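Local coordinates for mucus binding protein (PDB 3I57) that probably binds mucus and, through its type 2 repeat, binds immunoglobulins, as a calcium-binding surface protein probably anchored to the cell wall of Lactobacillus reuteri, at residues E36-K39 with K40-D44; H84-A87 with D88-G92; Y102-A105 with N106-A110; P158-A161 with V162-R165. All blocks are in the same frame, centred on the assembly; numbering follows the deposited sequence.

How the contacts relate
The four contacts follow one another along a single elongated repeat and are all local, each between neighbouring parts of one continuous run of chain. Contact 1 is a turn of the helix in the mucin binding domain; contact 2 is a tight turn in the loop between strands 67-80 and 93-104, with its centre about 25 Å from that of contact 1. Contacts 3 and 4 belong to the Muc B2-like domain, their centres about 15 Å apart and their nearest atoms about 6 Å. Contact 3 lies farthest from contact 1, about 67 Å between centres, on the opposite side of the chain's centre. All four lie away from the calcium site (Gln-2, Asp-60, Asp-62, Asn-65).

Contact 1 of 4, residues E36-K39 with K40-D44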
loop_
_atom_site.group_PDB
_atom_site.type_symbol
_atom_site.label_atom_id
_atom_site.label_comp_id
_atom_site.label_asym_id
_atom_site.label_seq_id
_atom_site.Cartn_x
_atom_site.Cartn_y
_atom_site.Cartn_z
ATOM N N GLU A 36 5.332 -25.118 16.591
ATOM C CA GLU A 36 5.496 -25.271 15.157
ATOM C C GLU A 36 4.440 -24.509 14.362
ATOM O O GLU A 36 4.744 -23.919 13.335
ATOM C CB GLU A 36 5.512 -26.749 14.746
ATOM C CG GLU A 36 6.868 -27.396 15.049
ATOM C CD GLU A 36 6.823 -28.914 14.971
ATOM O OE1 GLU A 36 5.759 -29.466 14.613
ATOM O OE2 GLU A 36 7.855 -29.552 15.270
ATOM N N GLY A 37 3.196 -24.543 14.817
ATOM C CA GLY A 37 2.136 -23.876 14.066
ATOM C C GLY A 37 2.352 -22.373 14.084
ATOM O O GLY A 37 2.183 -21.683 13.073
ATOM N N ILE A 38 2.721 -21.847 15.247
ATOM C CA ILE A 38 3.041 -20.412 15.329
ATOM C C ILE A 38 4.204 -20.059 14.395
ATOM O O ILE A 38 4.121 -19.105 13.611
ATOM C CB ILE A 38 3.309 -19.968 16.780
ATOM C CG1 ILE A 38 1.998 -19.966 17.582
ATOM C CG2 ILE A 38 3.956 -18.582 16.828
ATOM C CD1 ILE A 38 2.221 -19.999 19.142
ATOM N N LYS A 39 5.276 -20.842 14.445
ATOM C CA LYS A 39 6.395 -20.607 13.520
ATOM C C LYS A 39 5.977 -20.585 12.041
ATOM O O LYS A 39 6.408 -19.699 11.270
ATOM C CB LYS A 39 7.475 -21.660 13.749
ATOM C CG LYS A 39 8.721 -21.490 12.905
ATOM C CD LYS A 39 9.762 -22.523 13.394
ATOM C CE LYS A 39 10.890 -22.758 12.390
ATOM N NZ LYS A 39 11.988 -21.771 12.495
ATOM N N LYS A 40 5.155 -21.550 11.646
ATOM C CA LYS A 40 4.670 -21.648 10.281
ATOM C C LYS A 40 3.904 -20.391 9.856
ATOM O O LYS A 40 4.221 -19.766 8.830
ATOM C CB LYS A 40 3.825 -22.909 10.098
ATOM C CG LYS A 40 3.286 -23.151 8.663
ATOM C CD LYS A 40 2.021 -22.335 8.392
ATOM C CE LYS A 40 1.447 -22.613 6.979
ATOM N NZ LYS A 40 2.481 -22.373 5.922
ATOM N N PHE A 41 2.909 -19.999 10.640
ATOM C CA PHE A 41 2.145 -18.814 10.265
ATOM C C PHE A 41 2.965 -17.512 10.325
ATOM O O PHE A 41 2.809 -16.635 9.465
ATOM C CB PHE A 41 0.813 -18.753 11.023
ATOM C CG PHE A 41 -0.130 -19.848 10.597
ATOM C CD1 PHE A 41 -0.665 -19.836 9.310
ATOM C CD2 PHE A 41 -0.417 -20.907 11.424
ATOM C CE1 PHE A 41 -1.493 -20.849 8.887
ATOM C CE2 PHE A 41 -1.235 -21.949 10.991
ATOM C CZ PHE A 41 -1.784 -21.909 9.740
ATOM N N GLU A 42 3.886 -17.407 11.286
ATOM C CA GLU A 42 4.753 -16.222 11.321
ATOM C C GLU A 42 5.643 -16.188 10.061
ATOM O O GLU A 42 5.938 -15.129 9.537
ATOM C CB GLU A 42 5.490 -16.104 12.673
ATOM C CG GLU A 42 4.493 -15.800 13.850
ATOM C CD GLU A 42 5.157 -15.292 15.151
ATOM O OE1 GLU A 42 6.252 -15.784 15.455
ATOM O OE2 GLU A 42 4.581 -14.414 15.881
ATOM N N GLY A 43 5.961 -17.357 9.521
ATOM C CA GLY A 43 6.677 -17.446 8.254
ATOM C C GLY A 43 5.852 -17.004 7.059
ATOM O O GLY A 43 6.406 -16.738 5.991
ATOM N N ASP A 44 4.529 -16.948 7.205
ATOM C CA ASP A 44 3.662 -16.450 6.149
ATOM C C ASP A 44 3.256 -14.995 6.425
ATOM O O ASP A 44 2.321 -14.502 5.834
ATOM C CB ASP A 44 2.397 -17.299 5.995
ATOM C CG ASP A 44 2.698 -18.744 5.556
ATOM O OD1 ASP A 44 3.780 -18.972 5.027
ATOM O OD2 ASP A 44 1.842 -19.621 5.726
#
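Lys-40 N donates to Glu-36 O at 2.9 Å, the first of four i to i+4 bonds in the last turns of helix 35-43, which packs against the sheet of this beta-grasp domain. The alkyl chain of Lys-40 bends at chi2 (-82°) and lays CD over the centre of the Phe-41 ring, 3.7 Å above its plane, while NZ goes on to a salt bridge with Asp-44 OD2. The amide of Phe-41 bonds almost straight to Gly-37 O (175° at the hydrogen), and its ring carbon CD2 lies 3.2 Å from that same Gly-37 O. Buried beneath the helix, the ring meets those of Tyr-8 and Phe-73. Cut back to alanine, Phe-41 would no longer fill the space against these two rings, and the Lys-40 methylenes would probably lose the surface they rest on. Glu-42 bonds through its amide to Ile-38 O and runs alongside the Ile-38 side chain, whose CG2 sits 3.9 Å from Glu-42 OE1; its other carboxylate oxygen, OE2, accepts from the amide of Leu-48 on the next strand. Gly-43 N then donates to Lys-39 O at 3.0 Å, a more bent bond than the other three (144° at the hydrogen).

Contact 2 of 4, residues H84-A87 with D88-G92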
loop_
_atom_site.group_PDB
_atom_site.type_symbol
_atom_site.label_atom_id
_atom_site.label_comp_id
_atom_site.label_asym_id
_atom_site.label_seq_id
_atom_site.Cartn_x
_atom_site.Cartn_y
_atom_site.Cartn_z
ATOM N N HIS A 84 9.001 1.038 -2.610
ATOM C CA HIS A 84 8.661 -0.361 -2.353
ATOM C C HIS A 84 7.512 -0.816 -3.249
ATOM O O HIS A 84 6.602 -0.038 -3.545
ATOM C CB HIS A 84 8.338 -0.569 -0.877
ATOM C CG HIS A 84 8.363 -2.009 -0.458
ATOM N ND1 HIS A 84 9.346 -2.537 0.354
ATOM C CD2 HIS A 84 7.523 -3.028 -0.743
ATOM C CE1 HIS A 84 9.103 -3.824 0.560
ATOM N NE2 HIS A 84 8.000 -4.145 -0.091
ATOM N N SER A 85 7.561 -2.066 -3.700
ATOM C CA SER A 85 6.476 -2.596 -4.523
ATOM C C SER A 85 5.325 -3.058 -3.624
ATOM O O SER A 85 5.496 -3.220 -2.411
ATOM C CB SER A 85 6.953 -3.748 -5.411
ATOM O OG SER A 85 7.432 -4.820 -4.614
ATOM N N SER A 86 4.160 -3.219 -4.230
ATOM C CA SER A 86 2.967 -3.697 -3.551
ATOM C C SER A 86 2.234 -4.709 -4.419
ATOM O O SER A 86 2.096 -4.549 -5.639
ATOM C CB SER A 86 2.039 -2.521 -3.239
ATOM O OG SER A 86 0.826 -2.967 -2.640
ATOM N N ALA A 87 1.746 -5.750 -3.769
ATOM C CA ALA A 87 1.130 -6.854 -4.456
ATOM C C ALA A 87 -0.133 -6.441 -5.222
ATOM O O ALA A 87 -0.545 -7.140 -6.149
ATOM C CB ALA A 87 0.827 -7.982 -3.441
ATOM N N ASP A 88 -0.762 -5.327 -4.838
ATOM C CA ASP A 88 -1.927 -4.826 -5.574
ATOM C C ASP A 88 -1.539 -3.836 -6.674
ATOM O O ASP A 88 -2.407 -3.182 -7.253
ATOM C CB ASP A 88 -2.992 -4.229 -4.637
ATOM C CG ASP A 88 -2.529 -2.962 -3.939
ATOM O OD1 ASP A 88 -1.330 -2.589 -4.082
ATOM O OD2 ASP A 88 -3.365 -2.353 -3.228
ATOM N N GLY A 89 -0.240 -3.737 -6.944
ATOM C CA GLY A 89 0.311 -2.876 -8.023
ATOM C C GLY A 89 0.292 -1.368 -7.776
ATOM O O GLY A 89 0.660 -0.592 -8.653
ATOM N N THR A 90 -0.109 -0.940 -6.591
ATOM C CA THR A 90 -0.083 0.504 -6.271
ATOM C C THR A 90 1.352 0.923 -6.018
ATOM O O THR A 90 2.188 0.094 -5.668
ATOM C CB THR A 90 -0.973 0.868 -5.078
ATOM O OG1 THR A 90 -0.591 0.080 -3.941
ATOM C CG2 THR A 90 -2.431 0.586 -5.402
ATOM N N LYS A 91 1.646 2.215 -6.189
ATOM C CA LYS A 91 3.013 2.685 -6.050
ATOM C C LYS A 91 3.128 3.791 -5.035
ATOM O O LYS A 91 2.132 4.472 -4.718
ATOM C CB LYS A 91 3.537 3.214 -7.386
ATOM C CG LYS A 91 3.819 2.132 -8.394
ATOM C CD LYS A 91 4.295 2.736 -9.701
ATOM C CE LYS A 91 4.206 1.720 -10.817
ATOM N NZ LYS A 91 5.052 0.517 -10.600
ATOM N N GLY A 92 4.351 3.987 -4.554
ATOM C CA GLY A 92 4.681 5.118 -3.682
ATOM C C GLY A 92 5.083 6.402 -4.392
ATOM O O GLY A 92 5.498 7.367 -3.754
HETATM O O HOH W 1 6.572 2.182 -5.025
HETATM O O HOH W 2 3.847 -1.828 -6.864
#
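Ser-86 reaches over the turn with its hydroxyl, OG giving its proton to Asp-88 OD1 at 2.6 Å, while its CB lies 3.6 Å from Thr-90 O. With OG anti to the backbone N (chi1 177°), the hydroxyl is carried across to the carboxylate. It approaches OD1 from well above the carboxylate plane, and the same OG also bonds the amide of Val-133, tying the turn to a neighbouring strand. Asp-88 OD1 takes two further donors. Thr-90 N meets Asp-88 OD1 at 3.2 Å, also from above the carboxylate plane, whereas Thr-90 OG1 donates to the same OD1 from the syn side at 2.8 Å. Three donors therefore grip one oxygen, which probably holds the carboxylate in a fixed rotation and would favour its charged form. Were Ser-86 a glycine, Asp-88 OD1 would probably keep its Thr-90 donors alone and Val-133 N would lose this acceptor. Behind the side chains, Gly-89 N closes the turn on Ser-86 O at 2.8 Å; the positive phi of Gly-89 (73°) suits glycine. Farther back, one water links Ser-86 N to Thr-90 O and another His-84 O to Gly-92 N, spanning the two arms where they separate. The whole is a type I beta turn from Ser-86 to Gly-89, overlapped by an Asx turn that starts at Asp-88.

Contact 3 of 4, residues Y102-A105 with N106-A110; sequences YKYA and NGTKA
The backbone doubles back so that 102-105 and 106-110 run nearly antiparallel, with Ala-110 N bonded to Tyr-102 O and Tyr-104 N to Thr-108 O, both at 2.8 Å, on either side of the non-hydrogen-bonded pair Lys-103 and Lys-109. Across this ladder the Tyr-104 ring receives the methyl of Ala-110 over one face: CB stands 3.8 Å from the ring centroid, a CH-pi contact displaced toward the rim on the side of CE2. Tyr-104 CG is anti to its carbonyl carbon (chi1 -65°), which swings the ring back along the returning arm. At the ring edge, Thr-108 OG1 lies 3.6 Å from Tyr-104 CD2. One water joins Tyr-104 OH to Ala-110 O and thus ties the far end of the ring to the same residue that its face covers. The connection is a beta hairpin with a type I turn from Tyr-104 to Gly-107, closed by Gly-107 N on Tyr-104 O at 3.1 Å. Inside it, Asn-106 forms an Asx turn. Its OD1 accepts the amide of Thr-108 from above the carbonyl plane, and Thr-108 OG1, 3.0 Å from Asn-106 OD1, on an in-plane lone pair, so that one amide oxygen holds both the backbone N and the hydroxyl of Thr-108. The extended Lys-103 chain passes Gly-107 O, with a water bridging the two from NZ, while Lys-109 NZ turns to a salt bridge with Glu-112.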
loop_
_atom_site.group_PDB
_atom_site.type_symbol
_atom_site.label_atom_id
_atom_site.label_comp_id
_atom_site.label_asym_id
_atom_site.label_seq_id
_atom_site.Cartn_x
_atom_site.Cartn_y
_atom_site.Cartn_z
ATOM N N TYR A 102 1.727 26.531 -27.805
ATOM C CA TYR A 102 2.113 27.858 -28.325
ATOM C C TYR A 102 1.333 28.099 -29.599
ATOM O O TYR A 102 1.469 27.342 -30.569
ATOM C CB TYR A 102 3.626 27.974 -28.588
ATOM C CG TYR A 102 4.457 27.717 -27.357
ATOM C CD1 TYR A 102 4.510 28.645 -26.310
ATOM C CD2 TYR A 102 5.138 26.507 -27.213
ATOM C CE1 TYR A 102 5.245 28.383 -25.159
ATOM C CE2 TYR A 102 5.860 26.226 -26.083
ATOM C CZ TYR A 102 5.929 27.155 -25.062
ATOM O OH TYR A 102 6.660 26.821 -23.937
ATOM N N LYS A 103 0.500 29.133 -29.578
ATOM C CA LYS A 103 -0.472 29.372 -30.649
ATOM C C LYS A 103 -0.573 30.834 -31.032
ATOM O O LYS A 103 -0.249 31.717 -30.247
ATOM C CB LYS A 103 -1.864 28.887 -30.218
ATOM C CG LYS A 103 -1.953 27.366 -29.913
ATOM C CD LYS A 103 -3.346 26.947 -29.416
ATOM C CE LYS A 103 -3.452 25.430 -29.183
ATOM N NZ LYS A 103 -4.885 24.993 -28.972
ATOM N N TYR A 104 -1.060 31.099 -32.245
ATOM C CA TYR A 104 -1.409 32.454 -32.609
ATOM C C TYR A 104 -2.866 32.656 -32.164
ATOM O O TYR A 104 -3.461 31.729 -31.641
ATOM C CB TYR A 104 -1.191 32.659 -34.119
ATOM C CG TYR A 104 0.255 32.551 -34.545
ATOM C CD1 TYR A 104 1.141 33.575 -34.290
ATOM C CD2 TYR A 104 0.739 31.417 -35.221
ATOM C CE1 TYR A 104 2.448 33.494 -34.670
ATOM C CE2 TYR A 104 2.054 31.328 -35.609
ATOM C CZ TYR A 104 2.906 32.382 -35.344
ATOM O OH TYR A 104 4.229 32.330 -35.700
ATOM N N ALA A 105 -3.452 33.840 -32.352
ATOM C CA ALA A 105 -4.822 34.099 -31.859
ATOM C C ALA A 105 -5.936 33.200 -32.412
ATOM O O ALA A 105 -6.952 33.006 -31.757
ATOM C CB ALA A 105 -5.196 35.551 -32.029
ATOM N N ASN A 106 -5.769 32.659 -33.612
ATOM C CA ASN A 106 -6.848 31.867 -34.191
ATOM C C ASN A 106 -6.741 30.392 -33.831
ATOM O O ASN A 106 -7.504 29.548 -34.332
ATOM C CB ASN A 106 -6.881 32.026 -35.694
ATOM C CG ASN A 106 -5.643 31.479 -36.355
ATOM O OD1 ASN A 106 -4.660 31.133 -35.688
ATOM N ND2 ASN A 106 -5.671 31.413 -37.680
ATOM N N GLY A 107 -5.784 30.084 -32.970
ATOM C CA GLY A 107 -5.611 28.721 -32.537
ATOM C C GLY A 107 -4.619 27.993 -33.399
ATOM O O GLY A 107 -4.334 26.810 -33.157
ATOM N N THR A 108 -4.079 28.662 -34.412
ATOM C CA THR A 108 -3.090 27.961 -35.224
ATOM C C THR A 108 -1.774 27.872 -34.446
ATOM O O THR A 108 -1.482 28.702 -33.562
ATOM C CB THR A 108 -2.852 28.556 -36.654
ATOM O OG1 THR A 108 -2.156 29.798 -36.576
ATOM C CG2 THR A 108 -4.163 28.734 -37.412
ATOM N N LYS A 109 -0.987 26.862 -34.783
ATOM C CA LYS A 109 0.192 26.529 -34.007
ATOM C C LYS A 109 1.373 27.456 -34.285
ATOM O O LYS A 109 1.718 27.716 -35.438
ATOM C CB LYS A 109 0.607 25.099 -34.311
ATOM C CG LYS A 109 1.751 24.631 -33.440
ATOM C CD LYS A 109 2.089 23.205 -33.762
ATOM C CE LYS A 109 2.368 22.416 -32.501
ATOM N NZ LYS A 109 2.653 21.013 -32.909
ATOM N N ALA A 110 2.010 27.934 -33.222
ATOM C CA ALA A 110 3.154 28.839 -33.351
ATOM C C ALA A 110 4.502 28.159 -33.117
ATOM O O ALA A 110 5.499 28.534 -33.718
ATOM C CB ALA A 110 2.980 30.026 -32.406
HETATM O O HOH W 3 -6.234 24.913 -31.327
HETATM O O HOH W 4 5.312 29.843 -36.011
#

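Contact 4 of 4, residues P158-A161 with V162-R165; sequences PSEA and VVKR
The turn that leads from strand 156-158 into strand 162-168 is spanned by a salt bridge between Glu-160 and Arg-165. The two side chains approach from opposite directions and meet end-on: Arg-165 NH1 donates to Glu-160 OE1 at 2.9 Å and NH2 to OE2 at 2.8 Å. Carboxylate and guanidinium planes are only 22° apart, and both oxygens are met on their syn sides, OE2 through its syn lone pair. The result is a bidentate pair with nearly straight bonds, 173° at the NH1 hydrogen. Glu-160 reaches it with a fully extended chain, whereas Arg-165 bends at chi2 (-72°), which folds its guanidinium back along its own strand. There NH1 makes a second bond, to Lys-164 O at 3.1 Å, and this second hold is likely to limit the rotation of the group. This strand is the middle one of a small three-stranded antiparallel sheet in the Muc B2-like domain, lying between 142-144 and 148-149. Val-163, buried against strands 93-104 and 176-183, sets CG1 over one face of the guanidinium, 3.8 Å above its plane. Its other methyl, CG2, touches the carboxylate, 3.9 Å from Glu-160 OE2, and so both halves of the ion pair rest on one valine. A water accepts from Lys-164 N at 2.9 Å and lies within hydrogen-bonding distance of Glu-160 OE1, at the edge of the guanidinium.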
loop_
_atom_site.group_PDB
_atom_site.type_symbol
_atom_site.label_atom_id
_atom_site.label_comp_id
_atom_site.label_asym_id
_atom_site.label_seq_id
_atom_site.Cartn_x
_atom_site.Cartn_y
_atom_site.Cartn_z
ATOM N N PRO A 158 4.989 36.722 -26.908
ATOM C CA PRO A 158 4.149 35.744 -26.220
ATOM C C PRO A 158 3.350 36.372 -25.064
ATOM O O PRO A 158 3.807 37.344 -24.459
ATOM C CB PRO A 158 5.172 34.740 -25.700
ATOM C CG PRO A 158 6.394 35.597 -25.384
ATOM C CD PRO A 158 6.394 36.667 -26.473
ATOM N N SER A 159 2.193 35.808 -24.748
ATOM C CA SER A 159 1.347 36.279 -23.676
ATOM C C SER A 159 2.018 36.065 -22.325
ATOM O O SER A 159 1.753 36.797 -21.374
ATOM C CB SER A 159 0.015 35.543 -23.695
ATOM O OG SER A 159 0.230 34.146 -23.723
ATOM N N GLU A 160 2.890 35.072 -22.243
ATOM C CA GLU A 160 3.638 34.833 -21.015
ATOM C C GLU A 160 5.024 34.389 -21.408
ATOM O O GLU A 160 5.193 33.406 -22.147
ATOM C CB GLU A 160 2.952 33.773 -20.134
ATOM C CG GLU A 160 3.620 33.621 -18.763
ATOM C CD GLU A 160 2.804 32.723 -17.837
ATOM O OE1 GLU A 160 3.209 32.538 -16.668
ATOM O OE2 GLU A 160 1.779 32.191 -18.297
ATOM N N ALA A 161 6.017 35.142 -20.960
ATOM C CA ALA A 161 7.368 34.921 -21.406
ATOM C C ALA A 161 8.000 33.670 -20.812
ATOM O O ALA A 161 8.704 32.947 -21.503
ATOM C CB ALA A 161 8.247 36.171 -21.143
ATOM N N VAL A 162 7.728 33.428 -19.530
ATOM C CA VAL A 162 8.263 32.278 -18.827
ATOM C C VAL A 162 7.120 31.691 -18.024
ATOM O O VAL A 162 6.495 32.389 -17.226
ATOM C CB VAL A 162 9.446 32.670 -17.903
ATOM C CG1 VAL A 162 9.834 31.534 -17.009
ATOM C CG2 VAL A 162 10.657 33.060 -18.758
ATOM N N VAL A 163 6.815 30.420 -18.279
ATOM C CA VAL A 163 5.701 29.760 -17.596
ATOM C C VAL A 163 6.208 28.970 -16.396
ATOM O O VAL A 163 6.968 28.028 -16.551
ATOM C CB VAL A 163 4.954 28.840 -18.573
ATOM C CG1 VAL A 163 3.883 28.054 -17.864
ATOM C CG2 VAL A 163 4.359 29.686 -19.693
ATOM N N LYS A 164 5.810 29.415 -15.212
ATOM C CA LYS A 164 6.127 28.766 -13.950
ATOM C C LYS A 164 4.832 28.359 -13.282
ATOM O O LYS A 164 3.980 29.198 -12.955
ATOM C CB LYS A 164 6.897 29.732 -13.039
ATOM C CG LYS A 164 8.245 30.189 -13.638
ATOM C CD LYS A 164 8.971 31.105 -12.652
ATOM C CE LYS A 164 10.268 31.663 -13.229
ATOM N NZ LYS A 164 10.190 33.128 -13.521
ATOM N N ARG A 165 4.647 27.061 -13.106
ATOM C CA ARG A 165 3.437 26.585 -12.417
ATOM C C ARG A 165 3.814 25.455 -11.472
ATOM O O ARG A 165 4.923 24.938 -11.539
ATOM C CB ARG A 165 2.424 26.028 -13.431
ATOM C CG ARG A 165 1.943 27.026 -14.497
ATOM C CD ARG A 165 0.997 28.085 -13.899
ATOM N NE ARG A 165 0.367 28.834 -14.985
ATOM C CZ ARG A 165 0.958 29.851 -15.620
ATOM N NH1 ARG A 165 2.156 30.266 -15.238
ATOM N NH2 ARG A 165 0.347 30.456 -16.632
HETATM O O HOH W 5 4.826 32.120 -14.640
#